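PDB 5HR4: MmeI from Methylophilus methylotrophus, which is a Type IIL restriction-modification enzyme that binds DNA and probably methylates adenine at N6, with S-adenosyl-L-methionine as methyl donor. Local coordinates for residues R355-D361 and D407-I412; Y746-P750 and I762-D766; I382-R386 and I437-F441; N539-G544 and V801-S807. One frame throughout, in Å; residues are numbered along the deposited sequence.

Contacts 1 and 3 belong to the methyltransferase domain and describe two levels of it. Contact 1 pairs strands 359-361 and 409-413; contact 3 packs helices 368-388 and 416-440, which follow those strands in the chain. Their nearest atoms are about 9 Å apart. Contact 1 reaches the cofactor pocket, the side chain of Ile-412 lying about 4 Å from bound sinefungin. The nearest atoms of contact 1 are about 10 Å from the DNA, those of contact 3 about 31 Å. Contact 4 joins the methyltransferase domain to the target recognition domain, against the DNA. Contact 2, within the recognition domain, lies about 10 Å from contact 4 between nearest atoms, and its centre is about 56 Å from that of contact 1.

Contact 1. Residues R355-D361 and D407-I412; sequences RGLTFFD and DQFFGI
Phe-359, Phe-360 and Asp-361 pair in parallel register with Phe-409, Phe-410 and Gly-411, the strand directions differing by 13°. Helix 368-388 lies between them in the chain, which makes this a beta-alpha-beta crossover of the Rossmann-like methyltransferase fold. Four backbone hydrogen bonds alternate across the pair: Phe-359 N to Gln-408 O, Phe-410 N to Phe-359 O (2.8 Å), Asp-361 N to Phe-410 O, and Ile-412 N to Asp-361 O (3.2 Å).

The polar side chains gather before the strands begin. Arg-355 grips the Asp-407 carboxylate end-on, NH1 to OD1 at 2.7 Å and NH2 to OD2 at 3.0 Å, each oxygen using its syn lone pair. Arg-355 NH1 also donates to Gln-408 OE1 at 2.7 Å, from above the plane of that amide, while Gln-408 NE2 makes a nearly straight bond to Leu-357 O at 3.1 Å. Bonded at both ends, the amide has its rotation fixed. With a leucine in place of Arg-355, Asp-407 would probably be left without its countercharge and the Gln-408 amide would lose one of its anchors.

Apolar packing divides between the sheet faces. On the face touching helix 368-388, Phe-359 and Phe-409 lie side by side because each CG stands anti to its carbonyl carbon (chi1 -57° in Phe-359). Their planes differ by 12°, but with centroids 5.0 Å apart the rings barely overlap. On the other face Phe-410, stacked on His-455, touches Thr-358 CG2 through CE1, and the Phe-360 ring is met at its edge by Ile-412, with CZ 3.8 Å from CD1.

Contact 2. Residues Y746-P750 and I762-D766; sequences YLLIP and IGFVD
Tyr-746 and Val-765 form a hydrogen-bonded antiparallel pair in which both peptide groups are used: Tyr-746 N donates to Val-765 O at 3.2 Å, and Val-765 N to Tyr-746 O at 2.9 Å. Two residues along, Leu-748 and Gly-763 repeat the exchange, with Leu-748 N to Gly-763 O at 2.8 Å and Gly-763 N to Leu-748 O at 3.2 Å. Leu-747 and Phe-764 between them form a non-hydrogen-bonded pair. Leu-747 and Ile-749 turn their backbone groups to the other neighbouring strand instead, bonding with Ile-778 and Tyr-776, so strand 746-750 is bonded along both of its edges.

Several other polar atoms find partners beyond the pair. Ile-762 O accepts from Arg-844 NH1, Tyr-746 OH is hydrogen-bonded to Val-769 O, and Asp-766 OD1 accepts from Asn-768 N.

Apolar side chains sit on both faces. Tyr-746 has CG between its backbone N and carbonyl carbon (chi1 56°), which leans the ring across the neighbouring strand and places Val-765 CB over one face, 4.3 Å from the Tyr-746 centroid. Val-765 CG2 reaches back to Leu-748 CB at 3.7 Å, and Phe-682 touches both residues. On the opposite face Leu-747 CD1 makes a CH-pi contact 4.2 Å from the Phe-764 centroid, only 3° off the ring normal. Alongside, Ile-749 CG2 meets Ile-762 CG2 at 3.8 Å.

The strand directions differ by 125°, a strongly twisted antiparallel pair, here forming one edge of the four-stranded sheet within the target recognition domain.

Contact 3. Residues I382-R386 and I437-F441; sequences IEVLR and ISDEF
Ile-382 and Ile-437 mark where the two backbones come nearest, their CA atoms 6.7 Å apart; by Arg-386 and Phe-441 the CA separation has grown to 8.8 Å. This is helix-to-helix packing in the Rossmann-like methyltransferase domain, between helices 368-388 and 416-440, and Phe-441 is where the second leaves helical geometry.

The isoleucines slide past each other in opposite directions, Ile-382 CG1 touching Ile-437 CG1 at 3.6 Å, while Ile-382 CG2 touches Phe-441 CZ. Leu-385 CD1 comes across at about a right angle to meet Ile-437 CD1 at 4.2 Å. Replacing Ile-382 by an alanine would probably lose that methyl contact with Phe-441 and open a gap beside Ile-437 CG1.

At the exposed side, Arg-386 links two carboxylates. Its CG is anti to the backbone N (chi1 -176°), and bends at chi2 and chi3 fold the guanidinium back over its own helix into a side-on, two-nitrogen salt bridge, NE to Glu-383 OE1 at 3.1 Å and NH2 to Glu-383 OE2 at 2.7 Å. Arg-386 NH1 makes a single hydrogen-bonded salt bridge to the anti side of Glu-440 OE1 at 3.2 Å, the guanidinium and Glu-440 carboxylate planes 86° apart. Next to this network the Phe-441 ring presents its edge to a backbone carbonyl, CZ lying 3.9 Å from Ile-382 O.

Contact 4. Residues N539-G544 and V801-S807; sequences NSITQG and VGGRLES. With nucleotides of chain B.
Gln-543 runs alongside the chain at Gly-802 to Arg-804, and its side chain can be followed outward. Gln-543 CB lies 4.0 Å from Gly-802 O and close to Gly-803 CA. CG stands anti to the carbonyl carbon (chi1 -53°), and the chain extends beyond it to cross Arg-804 at about a right angle. There Gln-543 CD meets Arg-804 CG at 3.8 Å, OE1 approaches Arg-804 CB at 3.3 Å, and NE2 is 4.1 Å from Arg-804 CG. The amide thus rests on the aliphatic root of the arginine, whose NH1 donates to Ser-807 O at 3.0 Å.

Next to it Gly-544 N makes a weak hydrogen bond to Gly-802 O. Glycine suits this position: phi is positive, and a CB would run into the phosphate of DC5 of chain B, whose OP1 is 3.5 Å from Gly-544 CA. A CB on Gly-803 would likewise clash with OP2 of that nucleotide.

A water is shared among Ser-540 OG, Arg-804 O and the phosphate of DG6 of chain B; the direct approach of Ser-540 OG to that phosphate is modelled too short to be more than doubtful. Farther along, Glu-806 OE1, which also has a salt bridge to Arg-808, accepts from DC8 N4 of chain B at 2.8 Å. Contacts to the DNA phosphates beside a carboxylate that accepts from a cytosine amino group are consistent with a sequence-recognising DNA-binding site, formed here where the methyltransferase and target recognition domains meet.

Contact 1. Residues R355-D361 and D407-I412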
# COMPACT_ATOMS: atom_id res chain seq x y z
N ARG A 355 20.22 8.90 -23.01
CA ARG A 355 19.66 7.94 -23.96
C ARG A 355 19.86 6.50 -23.50
O ARG A 355 19.04 5.63 -23.82
CB ARG A 355 20.30 8.12 -25.34
CG ARG A 355 19.87 7.08 -26.40
CD ARG A 355 18.36 7.08 -26.64
NE ARG A 355 17.98 6.09 -27.65
CZ ARG A 355 16.85 5.38 -27.65
NH1 ARG A 355 15.95 5.53 -26.69
NH2 ARG A 355 16.62 4.52 -28.63
N GLY A 356 20.92 6.22 -22.74
CA GLY A 356 21.23 4.87 -22.33
C GLY A 356 20.64 4.42 -21.01
O GLY A 356 20.99 3.33 -20.55
N LEU A 357 19.77 5.22 -20.39
CA LEU A 357 19.17 4.89 -19.10
C LEU A 357 17.93 4.01 -19.31
O LEU A 357 17.09 4.32 -20.16
CB LEU A 357 18.76 6.15 -18.35
CG LEU A 357 19.78 7.12 -17.74
CD1 LEU A 357 19.00 8.26 -17.13
CD2 LEU A 357 20.64 6.45 -16.68
N THR A 358 17.81 2.94 -18.53
CA THR A 358 16.67 2.04 -18.64
C THR A 358 15.91 2.00 -17.32
O THR A 358 16.51 2.05 -16.24
CB THR A 358 17.10 0.62 -19.04
OG1 THR A 358 18.14 0.16 -18.16
CG2 THR A 358 17.64 0.60 -20.44
N PHE A 359 14.57 1.93 -17.41
CA PHE A 359 13.70 1.92 -16.25
C PHE A 359 12.83 0.67 -16.23
O PHE A 359 12.28 0.28 -17.26
CB PHE A 359 12.83 3.19 -16.23
CG PHE A 359 13.63 4.46 -16.27
CD1 PHE A 359 14.00 5.10 -15.08
CD2 PHE A 359 14.06 4.99 -17.47
CE1 PHE A 359 14.75 6.24 -15.10
CE2 PHE A 359 14.81 6.15 -17.49
CZ PHE A 359 15.15 6.77 -16.31
N PHE A 360 12.70 0.06 -15.06
CA PHE A 360 12.15 -1.29 -14.92
C PHE A 360 11.18 -1.34 -13.74
O PHE A 360 11.61 -1.34 -12.58
CB PHE A 360 13.29 -2.29 -14.74
CG PHE A 360 12.89 -3.72 -14.82
CD1 PHE A 360 11.60 -4.09 -15.18
CD2 PHE A 360 13.83 -4.71 -14.56
CE1 PHE A 360 11.23 -5.43 -15.24
CE2 PHE A 360 13.49 -6.04 -14.62
CZ PHE A 360 12.18 -6.41 -14.96
N ASP A 361 9.88 -1.43 -14.03
CA ASP A 361 8.83 -1.51 -13.01
C ASP A 361 8.24 -2.92 -12.94
O ASP A 361 7.34 -3.26 -13.73
CB ASP A 361 7.74 -0.48 -13.30
CG ASP A 361 6.67 -0.38 -12.19
OD1 ASP A 361 6.63 -1.24 -11.27
OD2 ASP A 361 5.83 0.56 -12.26
N ASP A 407 11.61 2.87 -26.03
CA ASP A 407 12.37 1.61 -25.88
C ASP A 407 13.26 1.61 -24.67
O ASP A 407 14.04 0.69 -24.49
CB ASP A 407 13.19 1.29 -27.13
CG ASP A 407 14.08 2.45 -27.59
OD1 ASP A 407 14.46 3.31 -26.78
OD2 ASP A 407 14.42 2.48 -28.80
N GLN A 408 13.22 2.60 -23.79
CA GLN A 408 14.02 2.59 -22.58
C GLN A 408 13.22 2.13 -21.36
O GLN A 408 13.76 2.09 -20.25
CB GLN A 408 14.60 3.99 -22.33
CG GLN A 408 15.29 4.56 -23.55
CD GLN A 408 15.70 6.03 -23.41
OE1 GLN A 408 15.49 6.83 -24.32
NE2 GLN A 408 16.30 6.38 -22.27
N PHE A 409 11.96 1.72 -21.55
CA PHE A 409 11.10 1.41 -20.42
C PHE A 409 10.59 -0.02 -20.49
O PHE A 409 10.19 -0.51 -21.55
CB PHE A 409 9.97 2.43 -20.36
CG PHE A 409 10.46 3.82 -20.11
CD1 PHE A 409 10.93 4.61 -21.15
CD2 PHE A 409 10.53 4.32 -18.81
CE1 PHE A 409 11.42 5.92 -20.91
CE2 PHE A 409 11.01 5.60 -18.56
CZ PHE A 409 11.47 6.40 -19.62
N PHE A 410 10.62 -0.68 -19.33
CA PHE A 410 10.45 -2.12 -19.18
C PHE A 410 9.52 -2.36 -18.00
O PHE A 410 9.65 -1.69 -16.97
CB PHE A 410 11.81 -2.81 -18.91
CG PHE A 410 12.81 -2.69 -20.05
CD1 PHE A 410 13.63 -1.57 -20.17
CD2 PHE A 410 12.94 -3.72 -20.98
CE1 PHE A 410 14.56 -1.47 -21.23
CE2 PHE A 410 13.86 -3.61 -22.03
CZ PHE A 410 14.66 -2.49 -22.16
N GLY A 411 8.60 -3.31 -18.12
CA GLY A 411 7.65 -3.55 -17.05
C GLY A 411 7.05 -4.94 -17.09
O GLY A 411 6.91 -5.54 -18.16
N ILE A 412 6.65 -5.43 -15.91
CA ILE A 412 5.94 -6.70 -15.75
C ILE A 412 4.58 -6.43 -15.10
O ILE A 412 4.50 -5.71 -14.10
CB ILE A 412 6.75 -7.70 -14.89
CG1 ILE A 412 8.17 -7.91 -15.44
CG2 ILE A 412 6.03 -9.00 -14.85
CD1 ILE A 412 9.13 -8.56 -14.43

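Contact 2. Residues Y746-P750 and I762-D766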
# COMPACT_ATOMS: atom_id res chain seq x y z
N TYR A 746 -7.32 -8.82 37.13
CA TYR A 746 -6.22 -8.72 36.17
C TYR A 746 -6.08 -7.31 35.59
O TYR A 746 -7.02 -6.50 35.61
CB TYR A 746 -6.38 -9.74 35.04
CG TYR A 746 -7.71 -9.62 34.32
CD1 TYR A 746 -7.82 -8.83 33.19
CD2 TYR A 746 -8.84 -10.30 34.76
CE1 TYR A 746 -9.02 -8.71 32.52
CE2 TYR A 746 -10.05 -10.18 34.10
CZ TYR A 746 -10.14 -9.38 32.97
OH TYR A 746 -11.32 -9.24 32.27
N LEU A 747 -4.90 -7.04 35.04
CA LEU A 747 -4.60 -5.76 34.39
C LEU A 747 -4.80 -5.91 32.89
O LEU A 747 -4.14 -6.73 32.26
CB LEU A 747 -3.17 -5.34 34.71
CG LEU A 747 -2.59 -4.14 33.97
CD1 LEU A 747 -3.30 -2.88 34.40
CD2 LEU A 747 -1.09 -4.05 34.25
N LEU A 748 -5.68 -5.09 32.32
CA LEU A 748 -6.08 -5.17 30.92
C LEU A 748 -5.34 -4.13 30.08
O LEU A 748 -5.30 -2.95 30.45
CB LEU A 748 -7.58 -4.95 30.80
CG LEU A 748 -8.25 -5.25 29.46
CD1 LEU A 748 -9.73 -5.48 29.70
CD2 LEU A 748 -8.05 -4.12 28.46
N ILE A 749 -4.81 -4.55 28.93
CA ILE A 749 -4.16 -3.66 27.97
C ILE A 749 -4.92 -3.75 26.65
O ILE A 749 -4.99 -4.83 26.05
CB ILE A 749 -2.69 -4.02 27.73
CG1 ILE A 749 -1.91 -4.14 29.05
CG2 ILE A 749 -2.06 -3.01 26.79
CD1 ILE A 749 -1.99 -5.51 29.73
N PRO A 750 -5.51 -2.67 26.15
CA PRO A 750 -6.21 -2.73 24.86
C PRO A 750 -5.26 -3.04 23.71
O PRO A 750 -4.10 -2.61 23.70
CB PRO A 750 -6.80 -1.32 24.72
CG PRO A 750 -7.00 -0.88 26.13
CD PRO A 750 -5.81 -1.43 26.88
N ILE A 762 -4.50 1.73 30.10
CA ILE A 762 -4.62 0.40 30.68
C ILE A 762 -5.28 0.51 32.06
O ILE A 762 -5.42 1.60 32.61
CB ILE A 762 -3.24 -0.27 30.77
CG1 ILE A 762 -2.33 0.52 31.68
CG2 ILE A 762 -2.60 -0.34 29.39
CD1 ILE A 762 -0.96 -0.04 31.73
N GLY A 763 -5.71 -0.62 32.61
CA GLY A 763 -6.33 -0.52 33.92
C GLY A 763 -6.65 -1.88 34.50
O GLY A 763 -6.44 -2.92 33.87
N PHE A 764 -7.19 -1.87 35.72
CA PHE A 764 -7.53 -3.10 36.42
C PHE A 764 -9.01 -3.44 36.25
O PHE A 764 -9.87 -2.55 36.21
CB PHE A 764 -7.21 -3.02 37.90
CG PHE A 764 -5.75 -3.06 38.20
CD1 PHE A 764 -5.07 -4.27 38.25
CD2 PHE A 764 -5.04 -1.89 38.46
CE1 PHE A 764 -3.71 -4.31 38.54
CE2 PHE A 764 -3.69 -1.92 38.75
CZ PHE A 764 -3.02 -3.12 38.79
N VAL A 765 -9.28 -4.74 36.15
CA VAL A 765 -10.61 -5.25 35.85
C VAL A 765 -10.92 -6.43 36.77
O VAL A 765 -10.04 -7.22 37.12
CB VAL A 765 -10.71 -5.68 34.37
CG1 VAL A 765 -12.14 -5.92 33.99
CG2 VAL A 765 -10.10 -4.64 33.47
N ASP A 766 -12.20 -6.55 37.16
CA ASP A 766 -12.65 -7.63 38.04
C ASP A 766 -12.59 -8.99 37.35
O ASP A 766 -12.85 -9.12 36.15
CB ASP A 766 -14.08 -7.38 38.53
CG ASP A 766 -14.58 -8.47 39.49
OD1 ASP A 766 -15.13 -9.50 39.00
OD2 ASP A 766 -14.41 -8.32 40.72

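Contact 3. Residues I382-R386 and I437-F441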
# COMPACT_ATOMS: atom_id res chain seq x y z
N ILE A 382 14.41 18.55 -23.39
CA ILE A 382 14.16 19.80 -24.12
C ILE A 382 15.22 20.84 -23.77
O ILE A 382 15.81 21.48 -24.65
CB ILE A 382 12.75 20.34 -23.81
CG1 ILE A 382 11.69 19.73 -24.72
CG2 ILE A 382 12.70 21.87 -23.96
CD1 ILE A 382 10.26 20.10 -24.28
N GLU A 383 15.48 21.03 -22.48
CA GLU A 383 16.49 21.98 -22.05
C GLU A 383 17.87 21.57 -22.55
O GLU A 383 18.71 22.43 -22.82
CB GLU A 383 16.47 22.13 -20.53
CG GLU A 383 15.13 22.63 -19.96
CD GLU A 383 14.55 23.81 -20.76
OE1 GLU A 383 15.30 24.76 -21.10
OE2 GLU A 383 13.34 23.80 -21.06
N VAL A 384 18.12 20.26 -22.69
CA VAL A 384 19.40 19.82 -23.23
C VAL A 384 19.56 20.28 -24.67
O VAL A 384 20.58 20.86 -25.05
CB VAL A 384 19.55 18.29 -23.11
CG1 VAL A 384 20.64 17.80 -24.05
CG2 VAL A 384 19.86 17.90 -21.67
N LEU A 385 18.54 20.03 -25.50
CA LEU A 385 18.58 20.51 -26.88
C LEU A 385 18.59 22.03 -26.94
O LEU A 385 19.18 22.60 -27.86
CB LEU A 385 17.42 19.93 -27.68
CG LEU A 385 17.67 18.42 -27.77
CD1 LEU A 385 16.51 17.59 -28.39
CD2 LEU A 385 18.96 18.22 -28.54
N ARG A 386 17.96 22.71 -25.96
CA ARG A 386 18.08 24.17 -25.90
C ARG A 386 19.54 24.56 -25.70
O ARG A 386 20.06 25.43 -26.41
CB ARG A 386 17.20 24.74 -24.77
CG ARG A 386 17.16 26.28 -24.65
CD ARG A 386 15.72 26.82 -24.74
NE ARG A 386 14.79 26.14 -23.82
CZ ARG A 386 13.47 26.11 -23.96
NH1 ARG A 386 12.88 26.70 -24.98
NH2 ARG A 386 12.72 25.47 -23.06
N ILE A 437 7.65 19.73 -27.63
CA ILE A 437 8.91 20.22 -28.20
C ILE A 437 8.66 20.92 -29.53
O ILE A 437 9.33 21.91 -29.84
CB ILE A 437 9.95 19.09 -28.34
CG1 ILE A 437 11.35 19.68 -28.30
CG2 ILE A 437 9.78 18.36 -29.66
CD1 ILE A 437 12.46 18.65 -28.20
N SER A 438 7.69 20.44 -30.31
CA SER A 438 7.30 21.13 -31.53
C SER A 438 6.89 22.56 -31.25
O SER A 438 7.12 23.45 -32.08
CB SER A 438 6.17 20.38 -32.23
OG SER A 438 6.62 19.18 -32.83
N ASP A 439 6.29 22.81 -30.09
CA ASP A 439 5.88 24.17 -29.73
C ASP A 439 7.09 25.02 -29.36
O ASP A 439 7.20 26.17 -29.81
CB ASP A 439 4.88 24.14 -28.58
CG ASP A 439 3.58 23.45 -28.95
OD1 ASP A 439 3.38 23.13 -30.14
OD2 ASP A 439 2.75 23.24 -28.03
N GLU A 440 8.00 24.48 -28.54
CA GLU A 440 9.13 25.28 -28.07
C GLU A 440 9.96 25.82 -29.22
O GLU A 440 10.36 26.99 -29.21
CB GLU A 440 10.03 24.46 -27.15
CG GLU A 440 9.38 24.05 -25.86
CD GLU A 440 8.95 25.23 -25.02
OE1 GLU A 440 9.67 26.26 -25.02
OE2 GLU A 440 7.88 25.12 -24.37
N PHE A 441 10.24 24.98 -30.21
CA PHE A 441 11.18 25.31 -31.27
C PHE A 441 10.50 25.53 -32.60
O PHE A 441 11.17 25.50 -33.64
CB PHE A 441 12.23 24.21 -31.40
CG PHE A 441 12.92 23.89 -30.12
CD1 PHE A 441 13.31 24.91 -29.26
CD2 PHE A 441 13.18 22.58 -29.77
CE1 PHE A 441 13.95 24.62 -28.08
CE2 PHE A 441 13.82 22.28 -28.59
CZ PHE A 441 14.20 23.30 -27.74

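Contact 4. Residues N539-G544 and V801-S807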
# COMPACT_ATOMS: atom_id res chain seq x y z
N ASN A 539 3.15 0.26 5.11
CA ASN A 539 4.13 0.57 6.14
C ASN A 539 4.36 -0.61 7.05
O ASN A 539 5.31 -0.58 7.84
CB ASN A 539 3.70 1.80 6.93
CG ASN A 539 2.30 1.69 7.48
OD1 ASN A 539 1.49 0.89 7.01
ND2 ASN A 539 2.00 2.50 8.48
N SER A 540 3.55 -1.67 6.90
CA SER A 540 3.58 -2.82 7.79
C SER A 540 4.89 -3.59 7.70
O SER A 540 5.31 -4.19 8.70
CB SER A 540 2.41 -3.75 7.47
OG SER A 540 1.31 -3.51 8.33
N ILE A 541 5.55 -3.58 6.54
CA ILE A 541 6.83 -4.27 6.38
C ILE A 541 7.97 -3.56 7.09
O ILE A 541 9.12 -4.01 6.99
CB ILE A 541 7.27 -4.45 4.92
CG1 ILE A 541 7.64 -3.10 4.28
CG2 ILE A 541 6.18 -5.18 4.08
CD1 ILE A 541 8.14 -3.24 2.82
N THR A 542 7.70 -2.47 7.80
CA THR A 542 8.70 -1.81 8.62
C THR A 542 8.30 -1.82 10.09
O THR A 542 8.86 -1.06 10.89
CB THR A 542 8.96 -0.36 8.16
OG1 THR A 542 7.75 0.41 8.23
CG2 THR A 542 9.51 -0.31 6.73
N GLN A 543 7.34 -2.67 10.45
CA GLN A 543 6.75 -2.66 11.78
C GLN A 543 6.50 -4.10 12.23
O GLN A 543 6.34 -5.01 11.41
CB GLN A 543 5.44 -1.86 11.80
CG GLN A 543 5.54 -0.43 11.24
CD GLN A 543 4.18 0.20 10.92
OE1 GLN A 543 3.16 -0.43 11.08
NE2 GLN A 543 4.19 1.44 10.44
N GLY A 544 6.49 -4.28 13.55
CA GLY A 544 6.03 -5.51 14.17
C GLY A 544 6.64 -6.77 13.60
O GLY A 544 7.83 -6.81 13.25
N VAL A 801 8.85 -0.94 18.48
CA VAL A 801 8.97 -2.32 18.05
C VAL A 801 7.64 -3.00 17.86
O VAL A 801 7.60 -4.12 17.32
CB VAL A 801 9.83 -3.16 19.02
CG1 VAL A 801 11.07 -2.40 19.41
CG2 VAL A 801 9.01 -3.55 20.24
N GLY A 802 6.54 -2.39 18.30
CA GLY A 802 5.22 -2.94 18.04
C GLY A 802 4.87 -2.81 16.57
O GLY A 802 5.65 -2.37 15.74
N GLY A 803 3.65 -3.23 16.25
CA GLY A 803 3.11 -3.07 14.92
C GLY A 803 2.04 -2.01 14.92
O GLY A 803 1.82 -1.33 15.93
N ARG A 804 1.36 -1.86 13.78
CA ARG A 804 0.32 -0.85 13.68
C ARG A 804 -0.76 -1.36 12.75
O ARG A 804 -0.53 -2.24 11.91
CB ARG A 804 0.85 0.50 13.17
CG ARG A 804 2.03 1.11 13.89
CD ARG A 804 1.61 1.87 15.11
NE ARG A 804 2.74 2.43 15.84
CZ ARG A 804 2.98 3.73 15.98
NH1 ARG A 804 2.17 4.64 15.44
NH2 ARG A 804 4.04 4.13 16.67
N LEU A 805 -1.95 -0.80 12.96
CA LEU A 805 -3.09 -0.89 12.05
C LEU A 805 -3.25 0.47 11.37
O LEU A 805 -3.71 1.42 12.01
CB LEU A 805 -4.37 -1.26 12.80
CG LEU A 805 -5.56 -1.82 12.02
CD1 LEU A 805 -6.71 -2.08 12.99
CD2 LEU A 805 -6.03 -0.91 10.90
N GLU A 806 -2.95 0.53 10.07
CA GLU A 806 -2.58 1.79 9.43
C GLU A 806 -1.53 2.42 10.33
O GLU A 806 -0.34 2.11 10.21
CB GLU A 806 -3.78 2.74 9.22
CG GLU A 806 -4.56 2.56 7.90
CD GLU A 806 -5.58 3.68 7.58
OE1 GLU A 806 -6.11 4.34 8.52
OE2 GLU A 806 -5.85 3.90 6.37
N SER A 807 -1.96 3.22 11.30
CA SER A 807 -1.04 3.88 12.20
C SER A 807 -1.43 3.79 13.67
O SER A 807 -0.62 4.19 14.52
CB SER A 807 -0.88 5.36 11.81
OG SER A 807 0.08 5.52 10.75
P DC B 8 -8.52 -1.51 1.48
OP1 DC B 8 -9.11 -2.50 0.56
OP2 DC B 8 -8.86 -0.08 1.25
O5' DC B 8 -8.90 -1.86 2.99
C5' DC B 8 -8.13 -2.80 3.73
C4' DC B 8 -8.96 -3.36 4.87
O4' DC B 8 -8.56 -2.75 6.14
C3' DC B 8 -10.46 -3.13 4.74
O3' DC B 8 -11.15 -4.26 5.26
C2' DC B 8 -10.67 -1.89 5.61
C1' DC B 8 -9.68 -2.14 6.75
N1 DC B 8 -9.20 -0.89 7.45
C2 DC B 8 -9.49 -0.68 8.81
O2 DC B 8 -10.14 -1.52 9.42
N3 DC B 8 -9.04 0.44 9.41
C4 DC B 8 -8.33 1.33 8.71
N4 DC B 8 -7.90 2.41 9.35
C5 DC B 8 -8.01 1.13 7.33
C6 DC B 8 -8.47 0.02 6.75
P DG B 6 -1.36 -5.19 8.64
OP1 DG B 6 -0.43 -4.80 7.55
OP2 DG B 6 -1.52 -4.30 9.83
O5' DG B 6 -2.78 -5.53 7.96
C5' DG B 6 -2.82 -6.54 6.95
C4' DG B 6 -4.22 -6.72 6.41
O4' DG B 6 -5.11 -7.21 7.46
C3' DG B 6 -4.89 -5.47 5.87
O3' DG B 6 -5.79 -5.85 4.86
C2' DG B 6 -5.62 -4.92 7.10
C1' DG B 6 -6.03 -6.20 7.84
N9 DG B 6 -6.00 -6.08 9.30
C8 DG B 6 -5.17 -5.28 10.04
N7 DG B 6 -5.37 -5.36 11.33
C5 DG B 6 -6.40 -6.28 11.45
C6 DG B 6 -7.04 -6.78 12.61
O6 DG B 6 -6.82 -6.49 13.79
N1 DG B 6 -8.04 -7.69 12.29
C2 DG B 6 -8.38 -8.08 11.01
N2 DG B 6 -9.36 -8.98 10.90
N3 DG B 6 -7.78 -7.63 9.92
C4 DG B 6 -6.80 -6.73 10.21
P DC B 5 1.72 -7.17 13.64
OP1 DC B 5 3.03 -6.88 13.01
OP2 DC B 5 1.11 -6.30 14.66
O5' DC B 5 0.64 -7.23 12.47
C5' DC B 5 0.82 -8.08 11.38
C4' DC B 5 -0.52 -8.35 10.75
O4' DC B 5 -1.37 -9.00 11.70
C3' DC B 5 -1.30 -7.10 10.40
O3' DC B 5 -0.86 -6.61 9.17
C2' DC B 5 -2.74 -7.61 10.35
C1' DC B 5 -2.69 -8.87 11.23
N1 DC B 5 -3.58 -8.84 12.38
C2 DC B 5 -4.64 -9.74 12.44
O2 DC B 5 -4.83 -10.50 11.50
N3 DC B 5 -5.45 -9.73 13.53
C4 DC B 5 -5.21 -8.87 14.53
N4 DC B 5 -6.02 -8.89 15.59
C5 DC B 5 -4.11 -7.95 14.48
C6 DC B 5 -3.33 -7.98 13.40
O HOH W 1 1.39 -3.84 11.25